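Local atomic coordinates of TsrE (Streptomyces laurentii, PDB entry 7CWW), a protein that probably acts as a cyclase in the biosynthesis of a thiopeptide antibiotic. Residues Leu29-Phe43 / Arg56-Leu70. Residues are numbered along the deposited sequence; the frame is centred on the assembly and turned at random.
Sequences LLDESVELGETDSWF and RLRFASRSPSVERRL
Glu38 OE1 accepts from two side chains, Arg69 NH1 at 3.1 Å and Ser33 OG at 2.7 Å. The salt bridge joins the loop after helix 15-35 to helix 65-78, within an alpha-beta-beta-alpha unit: a beta hairpin links two helices that pack antiparallel on one face of a three-stranded antiparallel sheet. Arg69 grips the carboxylate end-on: Arg69 NH2 bonds Glu38 OE2 at 2.9 Å, and carboxylate and guanidinium are nearly coplanar, 10° apart. Ser33 OG comes to the anti lone pair of OE1 and itself accepts from Thr39 OG1, a chain that probably fixes the carboxylate's rotation. Val66 CG2 packs against Glu38 CD. A Schellman motif at Gly37 ends the first helix.

Between helices and sheet, Leu30 CD2 lies over one face of the Phe59 ring, 4.2 Å from its centroid. Leu29 CD2 meets Leu70 CG at 3.7 Å. The hairpin is held by Phe43 N to Arg58 O, 2.9 Å, and by the return bond from Arg58 N to Phe43 O. On the other face Phe43 touches Thr114 and Thr117 of helix 106-127. Its CG sits between backbone N and carbonyl carbon (chi1 67°), which lays the ring against Arg58. Arg58 CB lies 4.0 Å from the centroid of the Phe43 ring.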
loop_
_atom_site.group_PDB
_atom_site.type_symbol
_atom_site.label_atom_id
_atom_site.label_comp_id
_atom_site.label_asym_id
_atom_site.label_seq_id
_atom_site.Cartn_x
_atom_site.Cartn_y
_atom_site.Cartn_z
ATOM N N LEU A 29 -8.957 -20.378 -13.670
ATOM C CA LEU A 29 -9.767 -21.383 -12.982
ATOM C C LEU A 29 -10.812 -20.729 -12.084
ATOM O O LEU A 29 -12.000 -21.082 -12.124
ATOM C CB LEU A 29 -8.858 -22.303 -12.156
ATOM C CG LEU A 29 -9.456 -23.513 -11.422
ATOM C CD1 LEU A 29 -8.367 -24.579 -11.236
ATOM C CD2 LEU A 29 -10.069 -23.135 -10.061
ATOM N N LEU A 30 -10.379 -19.788 -11.249
ATOM C CA LEU A 30 -11.290 -19.205 -10.270
ATOM C C LEU A 30 -12.314 -18.287 -10.931
ATOM O O LEU A 30 -13.477 -18.255 -10.515
ATOM C CB LEU A 30 -10.487 -18.469 -9.195
ATOM C CG LEU A 30 -9.850 -19.435 -8.186
ATOM C CD1 LEU A 30 -8.850 -18.733 -7.274
ATOM C CD2 LEU A 30 -10.933 -20.119 -7.367
ATOM N N ASP A 31 -11.909 -17.532 -11.960
ATOM C CA ASP A 31 -12.896 -16.752 -12.711
ATOM C C ASP A 31 -13.922 -17.664 -13.376
ATOM O O ASP A 31 -15.126 -17.393 -13.317
ATOM C CB ASP A 31 -12.215 -15.864 -13.754
ATOM C CG ASP A 31 -11.546 -14.643 -13.139
ATOM O OD1 ASP A 31 -11.861 -14.295 -11.982
ATOM O OD2 ASP A 31 -10.700 -14.026 -13.816
ATOM N N GLU A 32 -13.473 -18.756 -13.999
ATOM C CA GLU A 32 -14.425 -19.715 -14.565
ATOM C C GLU A 32 -15.359 -20.261 -13.492
ATOM O O GLU A 32 -16.581 -20.312 -13.683
ATOM C CB GLU A 32 -13.687 -20.869 -15.246
ATOM C CG GLU A 32 -14.634 -21.923 -15.823
ATOM C CD GLU A 32 -13.914 -23.149 -16.356
ATOM O OE1 GLU A 32 -12.865 -23.523 -15.792
ATOM O OE2 GLU A 32 -14.403 -23.748 -17.337
ATOM N N SER A 33 -14.795 -20.683 -12.354
ATOM C CA SER A 33 -15.610 -21.224 -11.269
ATOM C C SER A 33 -16.647 -20.213 -10.788
ATOM O O SER A 33 -17.771 -20.588 -10.425
ATOM C CB SER A 33 -14.707 -21.657 -10.112
ATOM O OG SER A 33 -15.458 -22.298 -9.100
ATOM N N VAL A 34 -16.280 -18.928 -10.760
ATOM C CA VAL A 34 -17.229 -17.886 -10.372
ATOM C C VAL A 34 -18.320 -17.742 -11.429
ATOM O O VAL A 34 -19.513 -17.676 -11.109
ATOM C CB VAL A 34 -16.498 -16.549 -10.133
ATOM C CG1 VAL A 34 -17.472 -15.383 -10.221
ATOM C CG2 VAL A 34 -15.771 -16.544 -8.774
ATOM N N GLU A 35 -17.927 -17.681 -12.705
ATOM C CA GLU A 35 -18.919 -17.551 -13.774
ATOM C C GLU A 35 -19.899 -18.715 -13.775
ATOM O O GLU A 35 -21.067 -18.540 -14.134
ATOM C CB GLU A 35 -18.227 -17.448 -15.133
ATOM C CG GLU A 35 -17.468 -16.147 -15.338
ATOM C CD GLU A 35 -16.500 -16.213 -16.505
ATOM O OE1 GLU A 35 -15.560 -15.390 -16.547
ATOM O OE2 GLU A 35 -16.682 -17.087 -17.380
ATOM N N LEU A 36 -19.460 -19.903 -13.361
ATOM C CA LEU A 36 -20.348 -21.055 -13.306
ATOM C C LEU A 36 -21.131 -21.147 -12.003
ATOM O O LEU A 36 -22.022 -21.995 -11.894
ATOM C CB LEU A 36 -19.550 -22.349 -13.519
ATOM C CG LEU A 36 -18.897 -22.446 -14.902
ATOM C CD1 LEU A 36 -18.011 -23.690 -15.043
ATOM C CD2 LEU A 36 -19.965 -22.413 -15.980
ATOM N N GLY A 37 -20.836 -20.304 -11.017
ATOM C CA GLY A 37 -21.552 -20.378 -9.760
ATOM C C GLY A 37 -21.033 -21.439 -8.821
ATOM O O GLY A 37 -21.643 -21.681 -7.773
ATOM N N GLU A 38 -19.927 -22.088 -9.180
ATOM C CA GLU A 38 -19.278 -23.045 -8.296
ATOM C C GLU A 38 -18.581 -22.335 -7.139
ATOM O O GLU A 38 -18.471 -22.889 -6.040
ATOM C CB GLU A 38 -18.290 -23.871 -9.121
ATOM C CG GLU A 38 -17.567 -24.974 -8.386
ATOM C CD GLU A 38 -16.477 -25.600 -9.236
ATOM O OE1 GLU A 38 -15.683 -24.843 -9.840
ATOM O OE2 GLU A 38 -16.421 -26.845 -9.305
ATOM N N THR A 39 -18.130 -21.107 -7.368
ATOM C CA THR A 39 -17.479 -20.272 -6.369
ATOM C C THR A 39 -18.196 -18.928 -6.347
ATOM O O THR A 39 -18.616 -18.433 -7.396
ATOM C CB THR A 39 -15.981 -20.104 -6.695
ATOM O OG1 THR A 39 -15.326 -21.374 -6.575
ATOM C CG2 THR A 39 -15.301 -19.091 -5.769
ATOM N N ASP A 40 -18.363 -18.353 -5.153
ATOM C CA ASP A 40 -19.064 -17.073 -5.046
ATOM C C ASP A 40 -18.182 -15.921 -5.505
ATOM O O ASP A 40 -18.593 -15.106 -6.336
ATOM C CB ASP A 40 -19.527 -16.842 -3.609
ATOM C CG ASP A 40 -20.635 -17.794 -3.194
ATOM O OD1 ASP A 40 -21.647 -17.899 -3.921
ATOM O OD2 ASP A 40 -20.489 -18.444 -2.142
ATOM N N SER A 41 -16.970 -15.830 -4.962
ATOM C CA SER A 41 -16.030 -14.772 -5.306
ATOM C C SER A 41 -14.659 -15.249 -4.852
ATOM O O SER A 41 -14.545 -16.231 -4.116
ATOM C CB SER A 41 -16.407 -13.442 -4.635
ATOM O OG SER A 41 -16.423 -13.586 -3.220
ATOM N N TRP A 42 -13.613 -14.540 -5.278
ATOM C CA TRP A 42 -12.276 -14.878 -4.806
ATOM C C TRP A 42 -11.405 -13.630 -4.774
ATOM O O TRP A 42 -11.701 -12.627 -5.423
ATOM C CB TRP A 42 -11.630 -15.965 -5.684
ATOM C CG TRP A 42 -11.229 -15.506 -7.066
ATOM C CD1 TRP A 42 -12.046 -15.339 -8.160
ATOM C CD2 TRP A 42 -9.902 -15.191 -7.504
ATOM N NE1 TRP A 42 -11.303 -14.925 -9.248
ATOM C CE2 TRP A 42 -9.984 -14.832 -8.872
ATOM C CE3 TRP A 42 -8.652 -15.173 -6.867
ATOM C CZ2 TRP A 42 -8.856 -14.454 -9.615
ATOM C CZ3 TRP A 42 -7.530 -14.807 -7.603
ATOM C CH2 TRP A 42 -7.641 -14.453 -8.968
ATOM N N PHE A 43 -10.325 -13.704 -3.995
ATOM C CA PHE A 43 -9.249 -12.726 -4.086
ATOM C C PHE A 43 -7.941 -13.431 -3.788
ATOM O O PHE A 43 -7.912 -14.620 -3.451
ATOM C CB PHE A 43 -9.467 -11.505 -3.162
ATOM C CG PHE A 43 -9.395 -11.798 -1.660
ATOM C CD1 PHE A 43 -10.553 -12.081 -0.936
ATOM C CD2 PHE A 43 -8.192 -11.716 -0.972
ATOM C CE1 PHE A 43 -10.512 -12.310 0.438
ATOM C CE2 PHE A 43 -8.134 -11.955 0.407
ATOM C CZ PHE A 43 -9.303 -12.243 1.112
ATOM N N ARG A 56 -1.498 -16.578 -1.692
ATOM C CA ARG A 56 -2.688 -17.016 -0.966
ATOM C C ARG A 56 -3.900 -16.831 -1.864
ATOM O O ARG A 56 -4.099 -15.746 -2.422
ATOM C CB ARG A 56 -2.886 -16.225 0.340
ATOM C CG ARG A 56 -4.161 -16.636 1.116
ATOM C CD ARG A 56 -4.485 -15.723 2.303
ATOM N NE ARG A 56 -3.338 -15.582 3.212
ATOM C CZ ARG A 56 -2.965 -16.500 4.103
ATOM N NH1 ARG A 56 -3.637 -17.643 4.232
ATOM N NH2 ARG A 56 -1.911 -16.278 4.873
ATOM N N LEU A 57 -4.721 -17.874 -1.990
ATOM C CA LEU A 57 -5.974 -17.786 -2.735
ATOM C C LEU A 57 -7.115 -18.003 -1.757
ATOM O O LEU A 57 -7.183 -19.042 -1.095
ATOM C CB LEU A 57 -6.016 -18.802 -3.880
ATOM C CG LEU A 57 -4.849 -18.589 -4.859
ATOM C CD1 LEU A 57 -4.661 -19.741 -5.821
ATOM C CD2 LEU A 57 -5.040 -17.280 -5.628
ATOM N N ARG A 58 -7.988 -17.015 -1.640
ATOM C CA ARG A 58 -9.091 -17.078 -0.697
ATOM C C ARG A 58 -10.401 -16.966 -1.458
ATOM O O ARG A 58 -10.576 -16.060 -2.275
ATOM C CB ARG A 58 -8.985 -15.980 0.358
ATOM C CG ARG A 58 -9.857 -16.243 1.547
ATOM C CD ARG A 58 -9.304 -15.575 2.767
ATOM N NE ARG A 58 -10.312 -15.523 3.808
ATOM C CZ ARG A 58 -10.442 -16.440 4.760
ATOM N NH1 ARG A 58 -11.389 -16.307 5.681
ATOM N NH2 ARG A 58 -9.617 -17.478 4.797
ATOM N N PHE A 59 -11.312 -17.892 -1.197
ATOM C CA PHE A 59 -12.535 -17.942 -1.971
ATOM C C PHE A 59 -13.560 -18.730 -1.177
ATOM O O PHE A 59 -13.209 -19.575 -0.350
ATOM C CB PHE A 59 -12.311 -18.574 -3.357
ATOM C CG PHE A 59 -11.576 -19.900 -3.327
ATOM C CD1 PHE A 59 -10.192 -19.947 -3.343
ATOM C CD2 PHE A 59 -12.274 -21.097 -3.304
ATOM C CE1 PHE A 59 -9.523 -21.162 -3.327
ATOM C CE2 PHE A 59 -11.609 -22.311 -3.283
ATOM C CZ PHE A 59 -10.236 -22.348 -3.296
ATOM N N ALA A 60 -14.828 -18.441 -1.432
ATOM C CA ALA A 60 -15.935 -19.141 -0.802
ATOM C C ALA A 60 -16.598 -20.033 -1.842
ATOM O O ALA A 60 -17.006 -19.557 -2.904
ATOM C CB ALA A 60 -16.947 -18.156 -0.213
ATOM N N SER A 61 -16.707 -21.318 -1.534
ATOM C CA SER A 61 -17.235 -22.273 -2.489
ATOM C C SER A 61 -17.978 -23.363 -1.744
ATOM O O SER A 61 -17.594 -23.752 -0.639
ATOM C CB SER A 61 -16.121 -22.887 -3.346
ATOM O OG SER A 61 -16.616 -23.980 -4.100
ATOM N N ARG A 62 -19.044 -23.849 -2.365
ATOM C CA ARG A 62 -19.751 -25.017 -1.866
ATOM C C ARG A 62 -19.012 -26.320 -2.155
ATOM O O ARG A 62 -19.286 -27.332 -1.502
ATOM C CB ARG A 62 -21.147 -25.060 -2.489
ATOM C CG ARG A 62 -21.118 -25.064 -4.015
ATOM C CD ARG A 62 -21.424 -23.694 -4.603
ATOM N NE ARG A 62 -22.854 -23.394 -4.597
ATOM C CZ ARG A 62 -23.732 -23.910 -5.454
ATOM N NH1 ARG A 62 -23.332 -24.763 -6.391
ATOM N NH2 ARG A 62 -25.015 -23.577 -5.372
ATOM N N SER A 63 -18.067 -26.312 -3.097
ATOM C CA SER A 63 -17.503 -27.549 -3.611
ATOM C C SER A 63 -16.086 -27.752 -3.097
ATOM O O SER A 63 -15.262 -26.830 -3.172
ATOM C CB SER A 63 -17.511 -27.540 -5.150
ATOM O OG SER A 63 -16.616 -28.499 -5.690
ATOM N N PRO A 64 -15.769 -28.934 -2.559
ATOM C CA PRO A 64 -14.373 -29.234 -2.217
ATOM C C PRO A 64 -13.487 -29.415 -3.436
ATOM O O PRO A 64 -12.257 -29.395 -3.292
ATOM C CB PRO A 64 -14.469 -30.543 -1.411
ATOM C CG PRO A 64 -15.929 -30.811 -1.213
ATOM C CD PRO A 64 -16.662 -30.068 -2.291
ATOM N N SER A 65 -14.071 -29.567 -4.625
ATOM C CA SER A 65 -13.272 -29.825 -5.814
ATOM C C SER A 65 -12.429 -28.618 -6.214
ATOM O O SER A 65 -11.368 -28.789 -6.824
ATOM C CB SER A 65 -14.187 -30.247 -6.970
ATOM O OG SER A 65 -14.667 -31.572 -6.785
ATOM N N VAL A 66 -12.859 -27.400 -5.859
ATOM C CA VAL A 66 -12.204 -26.204 -6.388
ATOM C C VAL A 66 -10.772 -26.104 -5.884
ATOM O O VAL A 66 -9.834 -25.896 -6.663
ATOM C CB VAL A 66 -13.001 -24.937 -6.027
ATOM C CG1 VAL A 66 -12.240 -23.715 -6.504
ATOM C CG2 VAL A 66 -14.382 -24.981 -6.648
ATOM N N GLU A 67 -10.585 -26.212 -4.566
ATOM C CA GLU A 67 -9.245 -26.152 -4.006
ATOM C C GLU A 67 -8.380 -27.291 -4.528
ATOM O O GLU A 67 -7.182 -27.113 -4.775
ATOM C CB GLU A 67 -9.323 -26.207 -2.480
ATOM C CG GLU A 67 -8.016 -25.991 -1.789
ATOM C CD GLU A 67 -8.158 -26.062 -0.284
ATOM O OE1 GLU A 67 -9.315 -26.202 0.188
ATOM O OE2 GLU A 67 -7.119 -25.989 0.414
ATOM N N ARG A 68 -8.971 -28.470 -4.697
ATOM C CA ARG A 68 -8.196 -29.629 -5.130
ATOM C C ARG A 68 -7.797 -29.498 -6.591
ATOM O O ARG A 68 -6.656 -29.806 -6.958
ATOM C CB ARG A 68 -9.004 -30.903 -4.886
ATOM C CG ARG A 68 -9.091 -31.244 -3.396
ATOM C CD ARG A 68 -10.286 -32.123 -3.054
ATOM N NE ARG A 68 -10.238 -32.529 -1.648
ATOM C CZ ARG A 68 -10.540 -31.726 -0.628
ATOM N NH1 ARG A 68 -10.933 -30.471 -0.847
ATOM N NH2 ARG A 68 -10.456 -32.180 0.615
ATOM N N ARG A 69 -8.721 -29.019 -7.432
ATOM C CA ARG A 69 -8.392 -28.761 -8.833
ATOM C C ARG A 69 -7.282 -27.724 -8.947
ATOM O O ARG A 69 -6.352 -27.887 -9.749
ATOM C CB ARG A 69 -9.646 -28.309 -9.588
ATOM C CG ARG A 69 -9.469 -28.092 -11.079
ATOM C CD ARG A 69 -10.780 -27.549 -11.716
ATOM N NE ARG A 69 -11.954 -28.171 -11.108
ATOM C CZ ARG A 69 -12.983 -27.508 -10.586
ATOM N NH1 ARG A 69 -13.007 -26.183 -10.604
ATOM N NH2 ARG A 69 -13.990 -28.181 -10.036
ATOM N N LEU A 70 -7.352 -26.669 -8.127
ATOM C CA LEU A 70 -6.307 -25.648 -8.102
ATOM C C LEU A 70 -4.945 -26.252 -7.787
ATOM O O LEU A 70 -3.967 -26.013 -8.507
ATOM C CB LEU A 70 -6.641 -24.576 -7.063
ATOM C CG LEU A 70 -7.345 -23.321 -7.537
ATOM C CD1 LEU A 70 -7.813 -22.516 -6.320
ATOM C CD2 LEU A 70 -6.411 -22.523 -8.446
#